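Local coordinates for protein serine protease inhibitor (Thermoanaerobacter tengcongensis, PDB 2PEF) that probably inhibits serine-type endopeptidases as a member of the serpin family, and is captured here in the latent state, at residues Asn134-Ser139 against Ile161-Phe166; Thr90-Ile95 against Lys138-Gly143; Met39-Met44 against Thr329-Thr334. One frame throughout, in Å; residues are numbered along the deposited sequence.

Contact 1: Asn134-Ser139 against Ile161-Phe166; sequences NNWVKS and INAVAF
The indole of W136 comes down on the side chains of I161 and A163 at a slant, meeting them with the far corner of its six-membered ring. CZ3 of W136 lies 3.7 Å from CG2 of I161. W136 CZ3 is also 4.2 Å from A163 CB, and both methyls approach obliquely to the ring plane. The side chains of W136 and I161 run antiparallel, and the branch of I161 that touches the ring is CG2, which stands anti to its own backbone N; CG1 and CD1 lead away from that corner. For W136, chi1 of -173° puts CG anti to the backbone N and directs the ring toward the strand. V137 adds a second, looser contact: its CG1 stands 4.2 Å from I161 CG2, the two side chains crossing at about a right angle. That same CG1 also lies in the plane of the W136 ring, at its edge. All four touching residues are buried. This is the serpin arrangement in which the helix of residues 127-140, helix F, lies along one face of beta-sheet A, the short axes of the two segments 9.1 Å apart and only 27° from parallel. Strand alternation puts I161 and A163 on the helix side, whereas N162 points to the other face, where its amide is hydrogen-bonded to S37 and N93. W136 is held at its polar end by D119 OD2, the acceptor for NE1, and its ring meets that of F121 with the planes at about 85°.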
ATOM      1  N   ASN A 134       4.755 -17.839  -4.517  1.00 14.71           N
ATOM      2  CA  ASN A 134       3.397 -17.785  -3.989  1.00 15.31           C
ATOM      3  C   ASN A 134       3.284 -18.258  -2.544  1.00 14.72           C
ATOM      4  O   ASN A 134       2.500 -17.706  -1.769  1.00 15.85           O
ATOM      5  CB  ASN A 134       2.432 -18.548  -4.892  1.00 15.82           C
ATOM      6  CG  ASN A 134       2.185 -17.832  -6.203  1.00 13.95           C
ATOM      7  OD1 ASN A 134       2.338 -16.613  -6.296  1.00 16.46           O
ATOM      8  ND2 ASN A 134       1.805 -18.587  -7.227  1.00 16.30           N
ATOM      9  N   ASN A 135       4.067 -19.271  -2.184  1.00 14.41           N
ATOM     10  CA  ASN A 135       4.146 -19.708  -0.790  1.00 14.80           C
ATOM     11  C   ASN A 135       4.737 -18.633   0.118  1.00 15.23           C
ATOM     12  O   ASN A 135       4.288 -18.457   1.261  1.00 14.72           O
ATOM     13  CB  ASN A 135       4.915 -21.025  -0.677  1.00 16.08           C
ATOM     14  CG  ASN A 135       4.081 -22.212  -1.106  1.00 16.94           C
ATOM     15  OD1 ASN A 135       2.888 -22.290  -0.798  1.00 22.45           O
ATOM     16  ND2 ASN A 135       4.698 -23.145  -1.820  1.00 20.20           N
ATOM     17  N   TRP A 136       5.710 -17.896  -0.415  1.00 13.77           N
ATOM     18  CA  TRP A 136       6.329 -16.799   0.307  1.00 14.90           C
ATOM     19  C   TRP A 136       5.317 -15.681   0.539  1.00 15.03           C
ATOM     20  O   TRP A 136       5.133 -15.253   1.670  1.00 15.41           O
ATOM     21  CB  TRP A 136       7.564 -16.285  -0.444  1.00 14.36           C
ATOM     22  CG  TRP A 136       8.362 -15.266   0.310  1.00 13.71           C
ATOM     23  CD1 TRP A 136       9.404 -15.505   1.160  1.00 12.01           C
ATOM     24  CD2 TRP A 136       8.198 -13.841   0.270  1.00 12.39           C
ATOM     25  NE1 TRP A 136       9.895 -14.323   1.654  1.00 13.17           N
ATOM     26  CE2 TRP A 136       9.174 -13.286   1.125  1.00 13.41           C
ATOM     27  CE3 TRP A 136       7.320 -12.983  -0.403  1.00 15.69           C
ATOM     28  CZ2 TRP A 136       9.294 -11.907   1.329  1.00 13.77           C
ATOM     29  CZ3 TRP A 136       7.440 -11.607  -0.199  1.00 14.51           C
ATOM     30  CH2 TRP A 136       8.424 -11.087   0.657  1.00 14.17           C
ATOM     31  N   VAL A 137       4.634 -15.243  -0.520  1.00 15.52           N
ATOM     32  CA  VAL A 137       3.623 -14.183  -0.373  1.00 15.05           C
ATOM     33  C   VAL A 137       2.462 -14.610   0.540  1.00 15.02           C
ATOM     34  O   VAL A 137       2.003 -13.824   1.374  1.00 15.38           O
ATOM     35  CB  VAL A 137       3.110 -13.610  -1.736  1.00 16.25           C
ATOM     36  CG1 VAL A 137       4.259 -13.013  -2.544  1.00 16.03           C
ATOM     37  CG2 VAL A 137       2.372 -14.657  -2.550  1.00 18.22           C
ATOM     38  N   LYS A 138       2.026 -15.860   0.412  1.00 15.53           N
ATOM     39  CA  LYS A 138       0.976 -16.389   1.278  1.00 14.61           C
ATOM     40  C   LYS A 138       1.398 -16.349   2.746  1.00 14.15           C
ATOM     41  O   LYS A 138       0.605 -15.973   3.606  1.00 15.99           O
ATOM     42  CB  LYS A 138       0.585 -17.813   0.873  1.00 14.33           C
ATOM     43  CG  LYS A 138      -0.742 -18.275   1.447  1.00 15.58           C
ATOM     44  CD  LYS A 138      -1.068 -19.708   1.044  1.00 15.81           C
ATOM     45  CE  LYS A 138      -2.462 -20.099   1.507  1.00 20.66           C
ATOM     46  N   SER A 139       2.642 -16.738   3.028  1.00 13.88           N
ATOM     47  CA  SER A 139       3.149 -16.753   4.405  1.00 14.79           C
ATOM     48  C   SER A 139       3.275 -15.344   4.986  1.00 15.07           C
ATOM     49  O   SER A 139       2.857 -15.089   6.122  1.00 15.63           O
ATOM     50  CB  SER A 139       4.506 -17.459   4.478  1.00 15.19           C
ATOM     51  OG  SER A 139       5.055 -17.351   5.785  1.00 18.62           O
ATOM     52  N   ILE A 161      10.084  -8.173  -4.483  1.00 11.08           N
ATOM     53  CA  ILE A 161       8.746  -8.274  -3.906  1.00 11.09           C
ATOM     54  C   ILE A 161       8.729  -7.744  -2.484  1.00 10.90           C
ATOM     55  O   ILE A 161       9.598  -8.080  -1.676  1.00 11.57           O
ATOM     56  CB  ILE A 161       8.210  -9.740  -3.911  1.00 10.03           C
ATOM     57  CG1 ILE A 161       8.261 -10.340  -5.322  1.00 10.77           C
ATOM     58  CG2 ILE A 161       6.775  -9.788  -3.365  1.00 12.70           C
ATOM     59  CD1 ILE A 161       8.037 -11.838  -5.382  1.00 10.71           C
ATOM     60  N   ASN A 162       7.739  -6.907  -2.188  1.00 10.57           N
ATOM     61  CA  ASN A 162       7.435  -6.544  -0.812  1.00 10.75           C
ATOM     62  C   ASN A 162       6.063  -7.060  -0.394  1.00 10.57           C
ATOM     63  O   ASN A 162       5.142  -7.101  -1.205  1.00 10.76           O
ATOM     64  CB  ASN A 162       7.483  -5.029  -0.636  1.00 10.26           C
ATOM     65  CG  ASN A 162       6.859  -4.581   0.669  1.00 13.32           C
ATOM     66  OD1 ASN A 162       5.653  -4.366   0.742  1.00 13.68           O
ATOM     67  ND2 ASN A 162       7.675  -4.462   1.712  1.00 11.10           N
ATOM     68  N   ALA A 163       5.941  -7.438   0.875  1.00 10.28           N
ATOM     69  CA  ALA A 163       4.653  -7.753   1.486  1.00 10.20           C
ATOM     70  C   ALA A 163       4.468  -7.008   2.803  1.00 10.49           C
ATOM     71  O   ALA A 163       5.410  -6.860   3.586  1.00 11.25           O
ATOM     72  CB  ALA A 163       4.503  -9.255   1.696  1.00 11.07           C
ATOM     73  N   VAL A 164       3.249  -6.521   3.022  1.00 10.76           N
ATOM     74  CA  VAL A 164       2.855  -5.877   4.275  1.00 11.08           C
ATOM     75  C   VAL A 164       1.624  -6.600   4.813  1.00 11.76           C
ATOM     76  O   VAL A 164       0.681  -6.860   4.058  1.00 14.26           O
ATOM     77  CB  VAL A 164       2.544  -4.368   4.065  1.00 11.33           C
ATOM     78  CG1 VAL A 164       1.919  -3.749   5.322  1.00 10.48           C
ATOM     79  CG2 VAL A 164       3.792  -3.614   3.684  1.00 11.58           C
ATOM     80  N   ALA A 165       1.640  -6.943   6.105  1.00 10.82           N
ATOM     81  CA  ALA A 165       0.491  -7.586   6.748  1.00  9.32           C
ATOM     82  C   ALA A 165       0.072  -6.812   7.995  1.00  9.83           C
ATOM     83  O   ALA A 165       0.881  -6.606   8.895  1.00  9.98           O
ATOM     84  CB  ALA A 165       0.818  -9.032   7.103  1.00  9.23           C
ATOM     85  N   PHE A 166      -1.189  -6.384   8.025  1.00  9.81           N
ATOM     86  CA  PHE A 166      -1.744  -5.605   9.140  1.00 10.14           C
ATOM     87  C   PHE A 166      -2.893  -6.380   9.779  1.00 10.06           C
ATOM     88  O   PHE A 166      -3.767  -6.889   9.079  1.00 11.11           O
ATOM     89  CB  PHE A 166      -2.229  -4.243   8.625  1.00 10.22           C
ATOM     90  CG  PHE A 166      -2.852  -3.362   9.680  1.00  9.78           C
ATOM     91  CD1 PHE A 166      -2.058  -2.559  10.497  1.00 12.02           C
ATOM     92  CD2 PHE A 166      -4.234  -3.308   9.826  1.00 12.04           C
ATOM     93  CE1 PHE A 166      -2.628  -1.736  11.460  1.00  9.40           C
ATOM     94  CE2 PHE A 166      -4.817  -2.483  10.783  1.00 10.27           C
ATOM     95  CZ  PHE A 166      -4.014  -1.701  11.604  1.00  8.96           C
TER

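Contact 2: Thr90-Ile95 against Lys138-Gly143; sequences TIANSI and KSKTNG
The last turn of the helix of residues 127-140 passes over the strand with A92 and K140 as the nearest backbone pair, their CA atoms 6.4 Å apart, and T141 is the first residue to leave helical backbone angles. The methyl of A92 points at the helix and is met by the aliphatic part of K140 lying alongside it. CG of K140 is 3.6 Å from A92 CB, and CD of K140 is equally close to it. K140 CB is 3.8 Å from A92 CB. The chain of K140 bends at its second torsion (chi2 -57°) and is extended beyond it, which lays several successive methylenes over A92 instead of directing a single one at it; this side chain also touches D119 on the neighbouring strand 119-123. A second link is made by water. The water donates to K140 O at 2.6 Å, and it is also hydrogen-bonded, more loosely at 3.3 Å, to OG1 of T90. With T90 OG1 and K140 O themselves 4.4 Å apart, the water bridges the strand hydroxyl and a carbonyl near the helix end. On the helix side the turn is closed by G143 N bonding to K138 O at 2.8 Å and by a longer bond from N142 N to S139 O. N142, at positive phi, is the C-prime residue of this Schellman motif, which terminates helix F of the serpin fold against strand 87-98, the second strand of beta-sheet A.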
ATOM      1  N   THR A  90       3.545  -6.396  10.110  1.00 12.68           N
ATOM      2  CA  THR A  90       4.808  -7.014   9.708  1.00 14.47           C
ATOM      3  C   THR A  90       5.107  -6.713   8.246  1.00 13.76           C
ATOM      4  O   THR A  90       4.192  -6.614   7.421  1.00 14.30           O
ATOM      5  CB  THR A  90       4.840  -8.543   9.951  1.00 15.35           C
ATOM      6  OG1 THR A  90       3.708  -9.158   9.325  1.00 16.88           O
ATOM      7  CG2 THR A  90       4.832  -8.864  11.450  1.00 15.86           C
ATOM      8  N   ILE A  91       6.393  -6.551   7.943  1.00 14.21           N
ATOM      9  CA  ILE A  91       6.854  -6.215   6.598  1.00 14.25           C
ATOM     10  C   ILE A  91       7.884  -7.247   6.146  1.00 14.11           C
ATOM     11  O   ILE A  91       8.735  -7.667   6.929  1.00 15.72           O
ATOM     12  CB  ILE A  91       7.474  -4.791   6.554  1.00 15.67           C
ATOM     13  CG1 ILE A  91       6.427  -3.742   6.947  1.00 16.07           C
ATOM     14  CG2 ILE A  91       8.059  -4.487   5.171  1.00 14.60           C
ATOM     15  CD1 ILE A  91       7.000  -2.388   7.336  1.00 20.30           C
ATOM     16  N   ALA A  92       7.796  -7.656   4.882  1.00 13.97           N
ATOM     17  CA  ALA A  92       8.714  -8.646   4.334  1.00 13.40           C
ATOM     18  C   ALA A  92       9.160  -8.247   2.943  1.00 14.22           C
ATOM     19  O   ALA A  92       8.356  -7.812   2.114  1.00 13.91           O
ATOM     20  CB  ALA A  92       8.075 -10.025   4.316  1.00 15.47           C
ATOM     21  N   ASN A  93      10.456  -8.383   2.706  1.00 13.71           N
ATOM     22  CA  ASN A  93      11.035  -8.067   1.414  1.00 13.05           C
ATOM     23  C   ASN A  93      11.803  -9.264   0.892  1.00 13.53           C
ATOM     24  O   ASN A  93      12.413  -9.999   1.669  1.00 14.23           O
ATOM     25  CB  ASN A  93      11.956  -6.858   1.533  1.00 12.54           C
ATOM     26  CG  ASN A  93      11.208  -5.602   1.928  1.00 12.60           C
ATOM     27  OD1 ASN A  93      10.302  -5.164   1.222  1.00 17.01           O
ATOM     28  ND2 ASN A  93      11.564  -5.034   3.070  1.00 12.98           N
ATOM     29  N   SER A  94      11.757  -9.465  -0.421  1.00 13.30           N
ATOM     30  CA  SER A  94      12.544 -10.516  -1.051  1.00 13.60           C
ATOM     31  C   SER A  94      13.001 -10.153  -2.454  1.00 13.61           C
ATOM     32  O   SER A  94      12.385  -9.328  -3.133  1.00 12.91           O
ATOM     33  CB  SER A  94      11.784 -11.851  -1.059  1.00 14.38           C
ATOM     34  OG  SER A  94      10.576 -11.752  -1.782  1.00 16.86           O
ATOM     35  N   ILE A  95      14.109 -10.767  -2.858  1.00 13.82           N
ATOM     36  CA  ILE A  95      14.609 -10.703  -4.223  1.00 14.16           C
ATOM     37  C   ILE A  95      14.700 -12.146  -4.691  1.00 14.58           C
ATOM     38  O   ILE A  95      15.093 -13.034  -3.925  1.00 14.40           O
ATOM     39  CB  ILE A  95      16.029 -10.059  -4.304  1.00 15.43           C
ATOM     40  CG1 ILE A  95      16.149  -8.824  -3.393  1.00 18.96           C
ATOM     41  CG2 ILE A  95      16.423  -9.761  -5.763  1.00 16.55           C
ATOM     42  CD1 ILE A  95      15.291  -7.626  -3.777  1.00 23.00           C
ATOM     43  N   LYS A 138       2.026 -15.860   0.412  1.00 15.53           N
ATOM     44  CA  LYS A 138       0.976 -16.389   1.278  1.00 14.61           C
ATOM     45  C   LYS A 138       1.398 -16.349   2.746  1.00 14.15           C
ATOM     46  O   LYS A 138       0.605 -15.973   3.606  1.00 15.99           O
ATOM     47  CB  LYS A 138       0.585 -17.813   0.873  1.00 14.33           C
ATOM     48  CG  LYS A 138      -0.742 -18.275   1.447  1.00 15.58           C
ATOM     49  CD  LYS A 138      -1.068 -19.708   1.044  1.00 15.81           C
ATOM     50  CE  LYS A 138      -2.462 -20.099   1.507  1.00 20.66           C
ATOM     51  N   SER A 139       2.642 -16.738   3.028  1.00 13.88           N
ATOM     52  CA  SER A 139       3.149 -16.753   4.405  1.00 14.79           C
ATOM     53  C   SER A 139       3.275 -15.344   4.986  1.00 15.07           C
ATOM     54  O   SER A 139       2.857 -15.089   6.122  1.00 15.63           O
ATOM     55  CB  SER A 139       4.506 -17.459   4.478  1.00 15.19           C
ATOM     56  OG  SER A 139       5.055 -17.351   5.785  1.00 18.62           O
ATOM     57  N   LYS A 140       3.850 -14.438   4.199  1.00 14.85           N
ATOM     58  CA  LYS A 140       4.163 -13.088   4.670  1.00 14.91           C
ATOM     59  C   LYS A 140       2.939 -12.179   4.790  1.00 15.55           C
ATOM     60  O   LYS A 140       3.001 -11.127   5.440  1.00 15.74           O
ATOM     61  CB  LYS A 140       5.243 -12.440   3.789  1.00 15.10           C
ATOM     62  CG  LYS A 140       6.549 -13.230   3.677  1.00 16.80           C
ATOM     63  CD  LYS A 140       7.189 -13.491   5.033  1.00 15.15           C
ATOM     64  CE  LYS A 140       8.542 -14.159   4.884  1.00 16.38           C
ATOM     65  NZ  LYS A 140       9.038 -14.672   6.191  1.00 14.09           N
ATOM     66  N   THR A 141       1.835 -12.572   4.152  1.00 15.47           N
ATOM     67  CA  THR A 141       0.571 -11.845   4.267  1.00 15.15           C
ATOM     68  C   THR A 141      -0.436 -12.617   5.120  1.00 15.48           C
ATOM     69  O   THR A 141      -1.631 -12.318   5.105  1.00 14.29           O
ATOM     70  CB  THR A 141      -0.070 -11.537   2.885  1.00 14.98           C
ATOM     71  OG1 THR A 141      -0.458 -12.761   2.247  1.00 14.70           O
ATOM     72  CG2 THR A 141       0.890 -10.765   1.988  1.00 16.79           C
ATOM     73  N   ASN A 142       0.054 -13.604   5.867  1.00 15.72           N
ATOM     74  CA  ASN A 142      -0.803 -14.474   6.678  1.00 18.05           C
ATOM     75  C   ASN A 142      -2.065 -14.911   5.923  1.00 17.45           C
ATOM     76  O   ASN A 142      -3.183 -14.844   6.442  1.00 18.99           O
ATOM     77  CB  ASN A 142      -1.131 -13.814   8.026  1.00 18.19           C
ATOM     78  CG  ASN A 142       0.120 -13.399   8.791  1.00 22.68           C
ATOM     79  OD1 ASN A 142       1.049 -14.189   8.963  1.00 26.12           O
ATOM     80  ND2 ASN A 142       0.150 -12.153   9.246  1.00 25.92           N
ATOM     81  N   GLY A 143      -1.863 -15.341   4.680  1.00 16.30           N
ATOM     82  CA  GLY A 143      -2.931 -15.886   3.848  1.00 16.24           C
ATOM     83  C   GLY A 143      -3.844 -14.881   3.170  1.00 15.44           C
ATOM     84  O   GLY A 143      -4.744 -15.274   2.422  1.00 16.55           O
TER
HETATM   85  O   HOH W   1       4.851  -9.519   6.262  1.00 34.93           O

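Contact 3: Met39-Met44 against Thr329-Thr334; sequences MLALAM and TSVDIT
Apolar contact carries this meeting of helix and strand, and A41 is the helix residue at its centre. In the conformer of T329 described here, its CG2 lies 3.7 Å from CB of A41, and T329 CB is 3.8 Å from the same methyl. Two residues on, V331 CG2 approaches A41 CB at 4.3 Å. V331 CG2 is also 4.2 Å from A41 O, so it sits beside both the side chain and the carbonyl of A41. T329 and V331 share the helix-facing side of the strand, while S330 between them points away. The small A41 side chain lets the backbones come close, the CA atoms of A41 and T329 being 6.1 Å apart.

The polar interactions lead to other partners. With CG2 of T329 anti to the backbone N, OG1 lies anti to the carbonyl carbon (chi1 -48°); in this conformer, OG1 is hydrogen-bonded to the S37 hydroxyl, earlier on the same helix. A41 O accepts from T45 OG1. Backbone bonds tie T329 to N162 and S330 to L311, on the strands flanking this one.

The meeting of sheet A's central strands with helix B (35-46), whose S37 lies near its start, is consistent with the serpin shutter region. Strand 322-331 follows 310-318 in sequence and lies between it and 158-169, antiparallel to both, as the inserted reactive-centre loop does in a latent serpin.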
ATOM      1  N   MET A  39       6.324   1.856  -1.944  1.00 14.32           N
ATOM      2  CA  MET A  39       7.568   2.553  -1.620  0.50 14.70           C
ATOM      3  C   MET A  39       8.727   1.581  -1.402  1.00 15.13           C
ATOM      4  O   MET A  39       9.825   1.762  -1.933  1.00 15.60           O
ATOM      5  CB  MET A  39       7.368   3.417  -0.368  0.50 14.81           C
ATOM      6  CG  MET A  39       8.642   4.048   0.184  0.50 15.23           C
ATOM      7  SD  MET A  39       9.362   5.271  -0.927  0.50 14.66           S
ATOM      8  CE  MET A  39       8.236   6.644  -0.708  0.50 15.29           C
ATOM      9  N   LEU A  40       8.481   0.547  -0.604  1.00 13.43           N
ATOM     10  CA  LEU A  40       9.547  -0.389  -0.248  1.00 12.54           C
ATOM     11  C   LEU A  40      10.063  -1.214  -1.426  1.00 13.68           C
ATOM     12  O   LEU A  40      11.273  -1.388  -1.575  1.00 13.33           O
ATOM     13  CB  LEU A  40       9.124  -1.281   0.918  1.00 11.96           C
ATOM     14  CG  LEU A  40       8.975  -0.523   2.242  1.00 12.10           C
ATOM     15  CD1 LEU A  40       8.248  -1.378   3.267  1.00 14.19           C
ATOM     16  CD2 LEU A  40      10.316  -0.057   2.783  1.00 13.16           C
ATOM     17  N   ALA A  41       9.153  -1.707  -2.263  1.00 12.36           N
ATOM     18  CA  ALA A  41       9.536  -2.481  -3.439  1.00 14.00           C
ATOM     19  C   ALA A  41      10.325  -1.606  -4.406  1.00 15.34           C
ATOM     20  O   ALA A  41      11.338  -2.032  -4.959  1.00 15.81           O
ATOM     21  CB  ALA A  41       8.306  -3.048  -4.123  1.00 15.15           C
ATOM     22  N   LEU A  42       9.855  -0.373  -4.589  1.00 14.86           N
ATOM     23  CA  LEU A  42      10.475   0.552  -5.528  1.00 14.33           C
ATOM     24  C   LEU A  42      11.795   1.110  -5.005  1.00 14.03           C
ATOM     25  O   LEU A  42      12.713   1.360  -5.785  1.00 15.10           O
ATOM     26  CB  LEU A  42       9.508   1.683  -5.882  1.00 14.15           C
ATOM     27  CG  LEU A  42       8.272   1.286  -6.702  1.00 16.44           C
ATOM     28  CD1 LEU A  42       7.220   2.386  -6.650  1.00 11.95           C
ATOM     29  CD2 LEU A  42       8.631   0.952  -8.151  1.00 15.35           C
ATOM     30  N   ALA A  43      11.885   1.314  -3.692  1.00 13.79           N
ATOM     31  CA  ALA A  43      13.134   1.790  -3.096  1.00 14.05           C
ATOM     32  C   ALA A  43      14.234   0.735  -3.221  1.00 13.86           C
ATOM     33  O   ALA A  43      15.388   1.066  -3.540  1.00 14.67           O
ATOM     34  CB  ALA A  43      12.916   2.189  -1.650  1.00 13.77           C
ATOM     35  N   MET A  44      13.878  -0.530  -2.990  1.00 14.88           N
ATOM     36  CA  MET A  44      14.804  -1.645  -3.221  1.00 14.40           C
ATOM     37  C   MET A  44      15.294  -1.623  -4.662  1.00 14.57           C
ATOM     38  O   MET A  44      16.496  -1.702  -4.921  1.00 15.97           O
ATOM     39  CB  MET A  44      14.141  -2.997  -2.936  1.00 14.45           C
ATOM     40  CG  MET A  44      14.041  -3.368  -1.463  1.00 13.48           C
ATOM     41  SD  MET A  44      13.736  -5.126  -1.216  1.00 16.21           S
ATOM     42  CE  MET A  44      12.077  -5.318  -1.859  1.00 16.48           C
ATOM     43  N   THR A 329       3.637  -5.802  -3.368  1.00  9.31           N
ATOM     44  CA  THR A 329       4.110  -5.077  -4.542  0.50  8.13           C
ATOM     45  C   THR A 329       5.242  -5.875  -5.179  1.00  9.78           C
ATOM     46  O   THR A 329       6.211  -6.228  -4.516  1.00  9.06           O
ATOM     47  CB  THR A 329       4.598  -3.655  -4.196  0.50  8.58           C
ATOM     48  OG1 THR A 329       3.630  -3.000  -3.368  0.50  4.37           O
ATOM     49  CG2 THR A 329       4.816  -2.840  -5.472  0.50  2.00           C
ATOM     50  N   SER A 330       5.097  -6.169  -6.467  1.00  9.93           N
ATOM     51  CA  SER A 330       6.132  -6.892  -7.192  1.00  9.81           C
ATOM     52  C   SER A 330       6.701  -6.049  -8.329  1.00 10.97           C
ATOM     53  O   SER A 330       6.005  -5.214  -8.920  1.00 10.38           O
ATOM     54  CB  SER A 330       5.607  -8.234  -7.714  1.00 10.43           C
ATOM     55  OG  SER A 330       4.509  -8.041  -8.583  1.00 11.76           O
ATOM     56  N   VAL A 331       7.984  -6.263  -8.613  1.00 11.28           N
ATOM     57  CA  VAL A 331       8.668  -5.594  -9.712  1.00 12.14           C
ATOM     58  C   VAL A 331       9.209  -6.657 -10.667  1.00 12.91           C
ATOM     59  O   VAL A 331       9.918  -7.578 -10.248  1.00 13.10           O
ATOM     60  CB  VAL A 331       9.815  -4.687  -9.190  1.00 11.63           C
ATOM     61  CG1 VAL A 331      10.601  -4.071 -10.348  1.00 12.46           C
ATOM     62  CG2 VAL A 331       9.267  -3.601  -8.270  1.00 12.14           C
ATOM     63  N   ASP A 332       8.846  -6.517 -11.945  1.00 13.72           N
ATOM     64  CA  ASP A 332       9.227  -7.433 -13.042  1.00 15.01           C
ATOM     65  C   ASP A 332       8.366  -8.700 -13.225  1.00 14.83           C
ATOM     66  O   ASP A 332       8.670  -9.534 -14.083  1.00 13.65           O
ATOM     67  CB  ASP A 332      10.731  -7.764 -13.045  1.00 15.51           C
ATOM     68  CG  ASP A 332      11.464  -7.161 -14.233  1.00 21.32           C
ATOM     69  OD1 ASP A 332      12.711  -7.074 -14.177  1.00 23.66           O
ATOM     70  OD2 ASP A 332      10.803  -6.785 -15.228  1.00 25.00           O
ATOM     71  N   ILE A 333       7.312  -8.842 -12.425  1.00 14.57           N
ATOM     72  CA  ILE A 333       6.330  -9.905 -12.647  1.00 15.75           C
ATOM     73  C   ILE A 333       5.222  -9.372 -13.558  1.00 16.93           C
ATOM     74  O   ILE A 333       4.511  -8.430 -13.200  1.00 15.48           O
ATOM     75  CB  ILE A 333       5.728 -10.462 -11.323  1.00 16.11           C
ATOM     76  CG1 ILE A 333       6.790 -11.221 -10.521  1.00 13.47           C
ATOM     77  CG2 ILE A 333       4.539 -11.383 -11.615  1.00 14.09           C
ATOM     78  CD1 ILE A 333       6.360 -11.629  -9.113  1.00 14.96           C
ATOM     79  N   THR A 334       5.096  -9.972 -14.740  1.00 19.32           N
ATOM     80  CA  THR A 334       4.028  -9.621 -15.675  1.00 21.61           C
ATOM     81  C   THR A 334       2.845 -10.561 -15.462  1.00 22.56           C
ATOM     82  O   THR A 334       2.943 -11.766 -15.710  1.00 23.57           O
ATOM     83  CB  THR A 334       4.502  -9.687 -17.150  1.00 21.86           C
ATOM     84  OG1 THR A 334       5.663  -8.865 -17.326  1.00 23.94           O
ATOM     85  CG2 THR A 334       3.405  -9.212 -18.098  1.00 22.32           C
TER

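Contacts 1 and 2 adjoin, their centres about 3 Å apart, using successive turns of helix 127-140; their segments overlap at K138 and S139. Contact 3 lies about 13 Å from each, centre to centre. Along the chain the segments run 39-44, 90-95, 134-143, 161-166 and 329-334, so contact 3 closes a loop enclosing the other two. Strand 158-169 lies between 87-98 and 322-331, antiparallel to both: A163 N probably bonds to A92 O (2.7 Å), and N162 N to T329 O (2.9 Å). Sheet A is thus covered by helix 127-140 on one face and helix 35-46 on the other, with strand 322-331 incorporated as expected for the latent state.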